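O-methyltransferase, SAM-dependent (Legionella pneumophila subsp. pneumophila, PDB 3R3H) probably transfers methyl groups from S-adenosylmethionine to hydroxyl oxygens of its substrates. Local coordinates at residues H135-I140 against L157-P162; G164-D169 against F215-I220. One frame throughout, in Å; residues are numbered along the deposited sequence.

Contact 1: H135-I140 against L157-P162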
ATOM      1  N   HIS A 135       6.887 -19.705 -12.379  1.00 59.13           N
ATOM      2  CA  HIS A 135       7.009 -18.267 -12.177  1.00 58.21           C
ATOM      3  C   HIS A 135       6.548 -17.438 -13.365  1.00 56.55           C
ATOM      4  O   HIS A 135       7.341 -16.972 -14.174  1.00 56.61           O
ATOM      5  CB  HIS A 135       8.437 -17.951 -11.738  1.00 60.21           C
ATOM      6  CG  HIS A 135       8.848 -18.711 -10.509  1.00 62.34           C
ATOM      7  ND1 HIS A 135      10.089 -18.585  -9.923  1.00 63.39           N
ATOM      8  CD2 HIS A 135       8.172 -19.621  -9.764  1.00 63.35           C
ATOM      9  CE1 HIS A 135      10.160 -19.383  -8.869  1.00 64.09           C
ATOM     10  NE2 HIS A 135       9.010 -20.024  -8.752  1.00 63.83           N
ATOM     11  N   GLN A 136       5.229 -17.261 -13.421  1.00 54.45           N
ATOM     12  CA  GLN A 136       4.518 -16.548 -14.490  1.00 52.29           C
ATOM     13  C   GLN A 136       3.977 -15.159 -14.187  1.00 48.96           C
ATOM     14  O   GLN A 136       4.022 -14.264 -15.028  1.00 48.87           O
ATOM     15  CB  GLN A 136       3.306 -17.353 -14.930  1.00 52.96           C
ATOM     16  CG  GLN A 136       3.554 -18.529 -15.806  1.00 56.00           C
ATOM     17  CD  GLN A 136       2.244 -19.208 -16.143  1.00 57.15           C
ATOM     18  OE1 GLN A 136       1.635 -19.865 -15.291  1.00 59.19           O
ATOM     19  NE2 GLN A 136       1.784 -19.032 -17.381  1.00 57.30           N
ATOM     20  N   PHE A 137       3.421 -15.000 -13.000  1.00 45.84           N
ATOM     21  CA  PHE A 137       2.813 -13.740 -12.638  1.00 43.91           C
ATOM     22  C   PHE A 137       3.626 -12.825 -11.751  1.00 41.86           C
ATOM     23  O   PHE A 137       4.185 -13.238 -10.741  1.00 42.67           O
ATOM     24  CB  PHE A 137       1.448 -14.023 -12.015  1.00 42.45           C
ATOM     25  CG  PHE A 137       0.557 -14.852 -12.899  1.00 41.23           C
ATOM     26  CD1 PHE A 137      -0.061 -14.283 -14.009  1.00 40.32           C
ATOM     27  CD2 PHE A 137       0.388 -16.216 -12.657  1.00 40.34           C
ATOM     28  CE1 PHE A 137      -0.832 -15.052 -14.870  1.00 39.46           C
ATOM     29  CE2 PHE A 137      -0.375 -17.001 -13.501  1.00 39.63           C
ATOM     30  CZ  PHE A 137      -0.992 -16.419 -14.619  1.00 40.19           C
ATOM     31  N   ASP A 138       3.679 -11.564 -12.157  1.00 40.32           N
ATOM     32  CA  ASP A 138       4.402 -10.528 -11.442  1.00 39.73           C
ATOM     33  C   ASP A 138       3.503 -10.000 -10.337  1.00 38.23           C
ATOM     34  O   ASP A 138       3.974  -9.449  -9.347  1.00 39.14           O
ATOM     35  CB  ASP A 138       4.760  -9.399 -12.410  1.00 40.29           C
ATOM     36  CG  ASP A 138       5.693  -9.858 -13.515  1.00 40.01           C
ATOM     37  OD1 ASP A 138       6.920  -9.899 -13.251  1.00 42.30           O
ATOM     38  OD2 ASP A 138       5.204 -10.194 -14.626  1.00 35.73           O
ATOM     39  N   PHE A 139       2.198 -10.157 -10.522  1.00 37.25           N
ATOM     40  CA  PHE A 139       1.235  -9.707  -9.530  1.00 36.53           C
ATOM     41  C   PHE A 139       0.031 -10.653  -9.514  1.00 36.68           C
ATOM     42  O   PHE A 139      -0.575 -10.935 -10.547  1.00 37.62           O
ATOM     43  CB  PHE A 139       0.777  -8.270  -9.812  1.00 35.63           C
ATOM     44  CG  PHE A 139      -0.274  -7.773  -8.855  1.00 35.90           C
ATOM     45  CD1 PHE A 139       0.021  -7.572  -7.516  1.00 36.72           C
ATOM     46  CD2 PHE A 139      -1.579  -7.567  -9.283  1.00 37.72           C
ATOM     47  CE1 PHE A 139      -0.973  -7.179  -6.610  1.00 38.08           C
ATOM     48  CE2 PHE A 139      -2.585  -7.173  -8.389  1.00 39.74           C
ATOM     49  CZ  PHE A 139      -2.278  -6.980  -7.044  1.00 37.98           C
ATOM     50  N   ILE A 140      -0.292 -11.160  -8.331  1.00 35.87           N
ATOM     51  CA  ILE A 140      -1.412 -12.065  -8.155  1.00 33.76           C
ATOM     52  C   ILE A 140      -2.332 -11.471  -7.085  1.00 34.80           C
ATOM     53  O   ILE A 140      -1.867 -11.006  -6.049  1.00 34.10           O
ATOM     54  CB  ILE A 140      -0.908 -13.457  -7.724  1.00 33.42           C
ATOM     55  CG1 ILE A 140       0.041 -14.002  -8.796  1.00 33.05           C
ATOM     56  CG2 ILE A 140      -2.082 -14.403  -7.504  1.00 32.25           C
ATOM     57  CD1 ILE A 140       0.645 -15.337  -8.474  1.00 32.36           C
ATOM     58  N   LEU A 157       2.091 -18.965  -4.484  1.00 38.63           N
ATOM     59  CA  LEU A 157       3.515 -18.933  -4.170  1.00 40.12           C
ATOM     60  C   LEU A 157       4.326 -19.615  -5.267  1.00 39.28           C
ATOM     61  O   LEU A 157       5.495 -19.290  -5.479  1.00 39.38           O
ATOM     62  CB  LEU A 157       3.785 -19.616  -2.825  1.00 40.23           C
ATOM     63  CG  LEU A 157       3.301 -18.876  -1.573  1.00 40.28           C
ATOM     64  CD1 LEU A 157       3.485 -19.760  -0.365  1.00 38.68           C
ATOM     65  CD2 LEU A 157       4.053 -17.569  -1.410  1.00 37.63           C
ATOM     66  N   LYS A 158       3.707 -20.561  -5.962  1.00 39.68           N
ATOM     67  CA  LYS A 158       4.388 -21.254  -7.042  1.00 41.26           C
ATOM     68  C   LYS A 158       4.242 -20.438  -8.328  1.00 40.73           C
ATOM     69  O   LYS A 158       5.169 -20.380  -9.134  1.00 40.77           O
ATOM     70  CB  LYS A 158       3.790 -22.650  -7.229  1.00 42.08           C
ATOM     71  CG  LYS A 158       3.522 -23.377  -5.921  1.00 43.73           C
ATOM     72  CD  LYS A 158       3.954 -24.844  -5.977  1.00 45.13           C
ATOM     73  CE  LYS A 158       2.893 -25.759  -6.569  1.00 47.20           C
ATOM     74  NZ  LYS A 158       1.743 -25.996  -5.641  1.00 48.31           N
ATOM     75  N   LEU A 159       3.086 -19.790  -8.484  1.00 39.45           N
ATOM     76  CA  LEU A 159       2.773 -18.996  -9.668  1.00 38.00           C
ATOM     77  C   LEU A 159       3.392 -17.609  -9.744  1.00 38.94           C
ATOM     78  O   LEU A 159       3.432 -16.999 -10.816  1.00 39.52           O
ATOM     79  CB  LEU A 159       1.258 -18.854  -9.817  1.00 33.93           C
ATOM     80  CG  LEU A 159       0.461 -20.067 -10.307  1.00 32.69           C
ATOM     81  CD1 LEU A 159      -1.004 -19.722 -10.370  1.00 30.43           C
ATOM     82  CD2 LEU A 159       0.959 -20.502 -11.682  1.00 32.41           C
ATOM     83  N   VAL A 160       3.885 -17.104  -8.625  1.00 39.68           N
ATOM     84  CA  VAL A 160       4.453 -15.764  -8.625  1.00 41.20           C
ATOM     85  C   VAL A 160       5.931 -15.646  -9.011  1.00 42.51           C
ATOM     86  O   VAL A 160       6.725 -16.580  -8.871  1.00 43.10           O
ATOM     87  CB  VAL A 160       4.246 -15.096  -7.241  1.00 41.65           C
ATOM     88  CG1 VAL A 160       5.341 -15.521  -6.297  1.00 41.32           C
ATOM     89  CG2 VAL A 160       4.197 -13.582  -7.372  1.00 39.83           C
ATOM     90  N   THR A 161       6.265 -14.464  -9.510  1.00 44.33           N
ATOM     91  CA  THR A 161       7.608 -14.090  -9.922  1.00 46.39           C
ATOM     92  C   THR A 161       8.406 -13.781  -8.650  1.00 48.40           C
ATOM     93  O   THR A 161       7.830 -13.363  -7.641  1.00 48.89           O
ATOM     94  CB  THR A 161       7.519 -12.845 -10.826  1.00 45.13           C
ATOM     95  OG1 THR A 161       7.194 -13.269 -12.150  1.00 45.57           O
ATOM     96  CG2 THR A 161       8.813 -12.046 -10.834  1.00 45.75           C
ATOM     97  N   PRO A 162       9.734 -14.011  -8.667  1.00 49.14           N
ATOM     98  CA  PRO A 162      10.586 -13.746  -7.498  1.00 49.05           C
ATOM     99  C   PRO A 162      10.419 -12.317  -6.986  1.00 49.42           C
ATOM    100  O   PRO A 162      10.319 -12.062  -5.777  1.00 49.04           O
ATOM    101  CB  PRO A 162      11.982 -14.005  -8.036  1.00 49.84           C
ATOM    102  CG  PRO A 162      11.736 -15.117  -9.019  1.00 49.64           C
ATOM    103  CD  PRO A 162      10.517 -14.629  -9.752  1.00 49.45           C
TER
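Phe137 and Val160 form a one-residue parallel bridge, CA to CA 4.8 Å, where helix 149-159 runs out into the short strand 160-161 beside the start of strand 137-143. Both belong to the Rossmann-like fold of class I methyltransferases, and the bridge lies within the beta-alpha-beta crossover that joins strand 137-143 to strand 164-169 through helix 149-159. The inner part is the tight one. Leu159 O, in the last turn of the helix, accepts two amides: Phe137 N at 3.0 Å, nearly straight at hydrogen (170°) and almost in line with the carbonyl, and Gln136 N, more bent and standing above the carbonyl plane. In return Phe137 O takes Thr161 N at 2.7 Å, with a weak second bond from Thr161 OG1. Apolar packing backs this up: Leu159 CB lies in the plane of the Phe137 ring at its edge, 4.0 Å from Phe137 CD2, while Gln136 CB lies over one ring face. Ile140 CD1 reaches 3.8 Å from both Leu159 CB and Val160 CB, because its CG1 stands anti to the carbonyl carbon (chi1 -59°) and the chain runs on extended. Beyond this layer, Leu65 of strand 63-68 touches both Phe137 and Leu159. On the looser side, His135 and Pro162 are exposed, and their side chains cross at about a right angle without a hydrogen bond between them. The imidazole instead borders two backbone carbonyls: Val160 O lies over one face, and Lys158 O sits at the edge near the ring plane, 3.2 Å from His135 CD2.

Contact 2: G164-D169 against F215-I220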
ATOM      1  N   GLY A 164       7.881 -10.618  -8.000  1.00 46.73           N
ATOM      2  CA  GLY A 164       6.444 -10.419  -8.032  1.00 43.54           C
ATOM      3  C   GLY A 164       5.808 -10.246  -6.667  1.00 41.84           C
ATOM      4  O   GLY A 164       6.450 -10.469  -5.650  1.00 43.24           O
ATOM      5  N   LEU A 165       4.536  -9.864  -6.648  1.00 39.79           N
ATOM      6  CA  LEU A 165       3.816  -9.641  -5.400  1.00 38.22           C
ATOM      7  C   LEU A 165       2.456 -10.331  -5.386  1.00 36.87           C
ATOM      8  O   LEU A 165       1.867 -10.547  -6.427  1.00 37.77           O
ATOM      9  CB  LEU A 165       3.608  -8.141  -5.184  1.00 38.25           C
ATOM     10  CG  LEU A 165       2.859  -7.728  -3.916  1.00 36.76           C
ATOM     11  CD1 LEU A 165       3.793  -7.839  -2.718  1.00 36.50           C
ATOM     12  CD2 LEU A 165       2.371  -6.310  -4.055  1.00 35.52           C
ATOM     13  N   ILE A 166       1.969 -10.670  -4.192  1.00 36.18           N
ATOM     14  CA  ILE A 166       0.665 -11.312  -4.008  1.00 34.89           C
ATOM     15  C   ILE A 166      -0.166 -10.506  -3.006  1.00 34.66           C
ATOM     16  O   ILE A 166       0.325 -10.112  -1.951  1.00 33.19           O
ATOM     17  CB  ILE A 166       0.789 -12.759  -3.457  1.00 34.32           C
ATOM     18  CG1 ILE A 166       1.628 -13.617  -4.408  1.00 34.88           C
ATOM     19  CG2 ILE A 166      -0.595 -13.367  -3.284  1.00 32.50           C
ATOM     20  CD1 ILE A 166       2.046 -14.949  -3.822  1.00 34.73           C
ATOM     21  N   ALA A 167      -1.427 -10.261  -3.355  1.00 34.46           N
ATOM     22  CA  ALA A 167      -2.351  -9.517  -2.505  1.00 32.83           C
ATOM     23  C   ALA A 167      -3.503 -10.459  -2.198  1.00 32.37           C
ATOM     24  O   ALA A 167      -3.985 -11.160  -3.096  1.00 30.86           O
ATOM     25  CB  ALA A 167      -2.861  -8.279  -3.231  1.00 30.79           C
ATOM     26  N   ILE A 168      -3.920 -10.494  -0.933  1.00 31.80           N
ATOM     27  CA  ILE A 168      -5.015 -11.357  -0.514  1.00 32.70           C
ATOM     28  C   ILE A 168      -6.032 -10.503   0.230  1.00 34.74           C
ATOM     29  O   ILE A 168      -5.679  -9.789   1.170  1.00 35.00           O
ATOM     30  CB  ILE A 168      -4.527 -12.500   0.403  1.00 31.85           C
ATOM     31  CG1 ILE A 168      -3.488 -13.369  -0.305  1.00 31.53           C
ATOM     32  CG2 ILE A 168      -5.681 -13.395   0.749  1.00 33.29           C
ATOM     33  CD1 ILE A 168      -2.058 -12.908  -0.143  1.00 31.42           C
ATOM     34  N   ASP A 169      -7.291 -10.573  -0.191  1.00 36.81           N
ATOM     35  CA  ASP A 169      -8.337  -9.758   0.419  1.00 38.81           C
ATOM     36  C   ASP A 169      -9.091 -10.436   1.567  1.00 38.67           C
ATOM     37  O   ASP A 169      -9.005 -11.656   1.750  1.00 39.27           O
ATOM     38  CB  ASP A 169      -9.334  -9.322  -0.658  1.00 41.39           C
ATOM     39  CG  ASP A 169     -10.086  -8.051  -0.287  1.00 45.01           C
ATOM     40  OD1 ASP A 169     -11.161  -7.810  -0.888  1.00 45.32           O
ATOM     41  OD2 ASP A 169      -9.603  -7.282   0.592  1.00 48.56           O
ATOM     42  N   PHE A 215      -3.460  -8.263   2.652  1.00 39.70           N
ATOM     43  CA  PHE A 215      -2.129  -8.775   2.933  1.00 39.98           C
ATOM     44  C   PHE A 215      -1.259  -8.684   1.691  1.00 38.39           C
ATOM     45  O   PHE A 215      -1.674  -9.094   0.609  1.00 37.14           O
ATOM     46  CB  PHE A 215      -2.223 -10.247   3.344  1.00 43.53           C
ATOM     47  CG  PHE A 215      -1.763 -10.545   4.755  1.00 47.54           C
ATOM     48  CD1 PHE A 215      -0.601  -9.971   5.276  1.00 49.29           C
ATOM     49  CD2 PHE A 215      -2.454 -11.471   5.536  1.00 49.22           C
ATOM     50  CE1 PHE A 215      -0.131 -10.321   6.550  1.00 49.87           C
ATOM     51  CE2 PHE A 215      -1.995 -11.829   6.806  1.00 49.69           C
ATOM     52  CZ  PHE A 215      -0.830 -11.254   7.315  1.00 49.65           C
ATOM     53  N   LEU A 216      -0.058  -8.143   1.841  1.00 37.41           N
ATOM     54  CA  LEU A 216       0.875  -8.059   0.719  1.00 38.02           C
ATOM     55  C   LEU A 216       2.065  -8.951   1.056  1.00 38.72           C
ATOM     56  O   LEU A 216       2.804  -8.673   2.008  1.00 42.11           O
ATOM     57  CB  LEU A 216       1.362  -6.625   0.513  1.00 35.20           C
ATOM     58  CG  LEU A 216       0.315  -5.603   0.085  1.00 33.86           C
ATOM     59  CD1 LEU A 216       0.978  -4.254  -0.094  1.00 31.63           C
ATOM     60  CD2 LEU A 216      -0.337  -6.049  -1.212  1.00 32.40           C
ATOM     61  N   VAL A 217       2.251 -10.032   0.308  1.00 38.98           N
ATOM     62  CA  VAL A 217       3.367 -10.919   0.588  1.00 39.73           C
ATOM     63  C   VAL A 217       4.271 -11.008  -0.625  1.00 41.04           C
ATOM     64  O   VAL A 217       3.803 -10.989  -1.759  1.00 40.36           O
ATOM     65  CB  VAL A 217       2.892 -12.345   0.964  1.00 39.15           C
ATOM     66  CG1 VAL A 217       1.664 -12.282   1.875  1.00 37.47           C
ATOM     67  CG2 VAL A 217       2.609 -13.149  -0.283  1.00 40.16           C
ATOM     68  N   GLN A 218       5.571 -11.100  -0.382  1.00 43.56           N
ATOM     69  CA  GLN A 218       6.535 -11.194  -1.468  1.00 46.45           C
ATOM     70  C   GLN A 218       7.609 -12.222  -1.139  1.00 48.40           C
ATOM     71  O   GLN A 218       8.198 -12.195  -0.059  1.00 49.42           O
ATOM     72  CB  GLN A 218       7.182  -9.836  -1.698  1.00 46.91           C
ATOM     73  CG  GLN A 218       8.205  -9.823  -2.803  1.00 51.05           C
ATOM     74  CD  GLN A 218       8.903  -8.492  -2.905  1.00 53.40           C
ATOM     75  OE1 GLN A 218       9.649  -8.094  -2.000  1.00 55.15           O
ATOM     76  NE2 GLN A 218       8.666  -7.784  -4.007  1.00 55.24           N
ATOM     77  N   PRO A 219       7.877 -13.157  -2.061  1.00 49.71           N
ATOM     78  CA  PRO A 219       8.911 -14.144  -1.753  1.00 50.35           C
ATOM     79  C   PRO A 219      10.287 -13.506  -1.488  1.00 51.70           C
ATOM     80  O   PRO A 219      10.626 -12.465  -2.060  1.00 51.98           O
ATOM     81  CB  PRO A 219       8.889 -15.052  -2.987  1.00 49.86           C
ATOM     82  CG  PRO A 219       8.441 -14.142  -4.085  1.00 49.99           C
ATOM     83  CD  PRO A 219       7.335 -13.365  -3.415  1.00 49.69           C
ATOM     84  N   ILE A 220      11.065 -14.140  -0.611  1.00 53.11           N
ATOM     85  CA  ILE A 220      12.402 -13.676  -0.240  1.00 53.53           C
ATOM     86  C   ILE A 220      13.455 -14.384  -1.086  1.00 54.24           C
ATOM     87  O   ILE A 220      14.483 -13.749  -1.405  1.00 55.34           O
ATOM     88  CB  ILE A 220      12.691 -13.958   1.248  1.00 53.14           C
ATOM     89  CG1 ILE A 220      12.576 -15.455   1.512  1.00 54.26           C
ATOM     90  CG2 ILE A 220      11.687 -13.235   2.125  1.00 53.26           C
ATOM     91  CD1 ILE A 220      12.945 -15.860   2.912  1.00 55.00           C
TER
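Ile166 and Val217 make a hydrogen-bonded antiparallel pair in the seven-stranded mixed sheet of this Rossmann-like methyltransferase, in which strand 214-219 lies antiparallel between 164-169 and 203-208. This reversed strand is a hallmark of the class I fold. The two short strand axes approach to 4.9 Å at 154° between their directions. The first shell is a regular ladder: Ile166 N gives to Val217 O and Val217 N to Ile166 O, then Ile168 N to Phe215 O and Phe215 N to Ile168 O, all within 3.0 to 3.1 Å. Between these closed pairs lies the non-hydrogen-bonded pair Ala167 and Leu216, where Ala167 CA comes to 3.2 Å from Phe215 O, a CA-H...O contact.

Side chains then divide between two faces. On the face of Ile166, Ile168, Phe215 and Val217, Val217 CG2 rests 3.7 Å from Ile166 CB, a position that follows from chi1 (-41°, measured to CG1), which leaves CG2 between the backbone N and the carbonyl carbon. On the face of Ala167 and Leu216, Leu216 CD2 lies 3.9 Å from Ala167 CB and equally far from Leu165 CD2, so one methyl touches Leu165 and Ala167, two residues apart on the adjoining strand.

Farther out, helix 149-159 packs on Ile166 through Ala156 and Leu157, while the second subunit reaches the other face, with its Phe51 on Leu216 and its Met54 on Leu165 and Gln218. Gln218, extended with CG anti to its N (chi1 180°), lies along the start of strand 164-169; its NE2 makes a weak hydrogen bond to Lys163 O, and Gln218 CG passes 3.4 Å from Gly164 O.

Both segments of contact 1 precede those of contact 2 in the sequence, and the two centres lie about 9 Å apart. Both feed one sheet: strand 137-143 of contact 1 neighbours strand 164-169 of contact 2, which is itself paired with 214-219. Probable hydrogen bonds join them directly, Leu165 N to Asp138 O and Ala167 N to Ile140 O, both at 2.8 Å. Strand 160-161 leads into 164-169, and the chain turns at Pro162 between the two. Pro162 O also packs against Pro219 CG. The two contacts therefore join the parallel part of the sheet to the reversed strand 214-219, next to edge strand 203-208.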